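Apoptosis regulator Bcl-2 homolog (Canarypox virus, PDB 5WOS) inhibits apoptosis of the host cell, binding the proapoptotic proteins BAK1 and BAX and BH3-containing proteins such as BIM, BID and PUMA. Local coordinates at residues A[76-79]-A[80-84]. Numbering follows the deposited sequence.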
# COMPACT_ATOMS: atom_id res chain seq x y z
N ASN A 76 2.74 14.38 -3.76
CA ASN A 76 3.91 14.32 -4.62
C ASN A 76 5.12 13.73 -3.92
O ASN A 76 6.21 13.70 -4.51
CB ASN A 76 4.24 15.71 -5.15
CG ASN A 76 3.05 16.38 -5.80
OD1 ASN A 76 2.71 16.09 -6.95
ND2 ASN A 76 2.40 17.28 -5.07
N GLU A 77 4.97 13.26 -2.68
CA GLU A 77 6.03 12.58 -1.95
C GLU A 77 5.80 11.08 -1.82
O GLU A 77 6.64 10.38 -1.24
CB GLU A 77 6.20 13.19 -0.55
CG GLU A 77 6.72 14.63 -0.56
CD GLU A 77 8.04 14.77 -1.31
OE1 GLU A 77 8.90 13.88 -1.18
OE2 GLU A 77 8.20 15.77 -2.05
N ILE A 78 4.70 10.56 -2.36
CA ILE A 78 4.44 9.12 -2.27
C ILE A 78 5.52 8.31 -2.98
O ILE A 78 6.05 7.36 -2.38
CB ILE A 78 3.03 8.80 -2.80
CG1 ILE A 78 1.97 9.32 -1.82
CG2 ILE A 78 2.86 7.30 -3.04
CD1 ILE A 78 1.87 8.56 -0.51
N PRO A 79 5.90 8.61 -4.23
CA PRO A 79 6.94 7.80 -4.88
C PRO A 79 8.24 7.77 -4.10
O PRO A 79 8.95 6.75 -4.14
CB PRO A 79 7.11 8.47 -6.25
CG PRO A 79 5.85 9.23 -6.47
CD PRO A 79 5.39 9.68 -5.12
N GLU A 80 8.57 8.84 -3.38
CA GLU A 80 9.82 8.88 -2.63
C GLU A 80 9.74 8.00 -1.38
O GLU A 80 10.70 7.31 -1.04
CB GLU A 80 10.16 10.31 -2.23
CG GLU A 80 10.64 11.18 -3.38
CD GLU A 80 9.51 11.74 -4.23
OE1 GLU A 80 8.34 11.35 -3.99
OE2 GLU A 80 9.79 12.56 -5.13
N ILE A 81 8.59 8.02 -0.70
CA ILE A 81 8.41 7.16 0.47
C ILE A 81 8.52 5.70 0.05
O ILE A 81 9.23 4.91 0.68
CB ILE A 81 7.06 7.45 1.15
CG1 ILE A 81 6.99 8.91 1.59
CG2 ILE A 81 6.86 6.53 2.35
CD1 ILE A 81 5.61 9.37 1.98
N VAL A 82 7.82 5.32 -1.02
CA VAL A 82 7.89 3.95 -1.50
C VAL A 82 9.32 3.60 -1.88
O VAL A 82 9.84 2.53 -1.54
CB VAL A 82 6.93 3.74 -2.69
CG1 VAL A 82 7.01 2.31 -3.21
CG2 VAL A 82 5.50 4.08 -2.27
N TYR A 83 9.99 4.50 -2.60
CA TYR A 83 11.37 4.25 -3.00
C TYR A 83 12.25 4.02 -1.78
O TYR A 83 13.02 3.05 -1.73
CB TYR A 83 11.91 5.43 -3.82
CG TYR A 83 13.35 5.27 -4.25
CD1 TYR A 83 13.67 4.89 -5.54
CD2 TYR A 83 14.40 5.53 -3.37
CE1 TYR A 83 14.99 4.75 -5.94
CE2 TYR A 83 15.71 5.39 -3.76
CZ TYR A 83 16.01 5.01 -5.05
OH TYR A 83 17.32 4.88 -5.43
N ASP A 84 12.15 4.90 -0.79
CA ASP A 84 13.00 4.83 0.39
C ASP A 84 12.62 3.70 1.35
O ASP A 84 13.31 3.50 2.35
CB ASP A 84 12.96 6.17 1.13
CG ASP A 84 13.39 7.33 0.25
OD1 ASP A 84 14.33 7.16 -0.56
OD2 ASP A 84 12.78 8.42 0.36
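E77 O, I78 O and P79 O accept the backbone N-H groups of I81, V82 and Y83 in turn, opening the first turn of helix 78-86 where a 3-10 segment runs into it; the bond from V82 N to I78 O, 3.0 Å, is almost straight at 178°. E77 O also takes a weak bond from E80 N and is touched by the I81 side chain, whose CG1 is 3.2 Å from E77 O. E80 folds back over the start of the helix: its bend at chi2 (81°) carries OE1 beside the P79 ring, whose CD is 3.6 Å from E80 OE1. E80 OE1 also lies 3.2 Å from N76 O, two acceptors that could share a hydrogen only if the carboxylate were protonated. The E77 and E80 carboxylates, planes 34° apart, bring their OE1 atoms within 3.8 Å, a like-charge pair, joined by an acidic peptide side chain close to E77 OE1, that would probably raise the proton affinity of both. I78 CG2 meets V82 CG2 at 4.2 Å. I78 packs on I124 and I125, P79 on S128 and Y83 on R132, all of helix 121-138, while E80, I81 and D84 pack on the bound peptide, consistent with a helix lining the BH3-binding groove of a Bcl-2 fold.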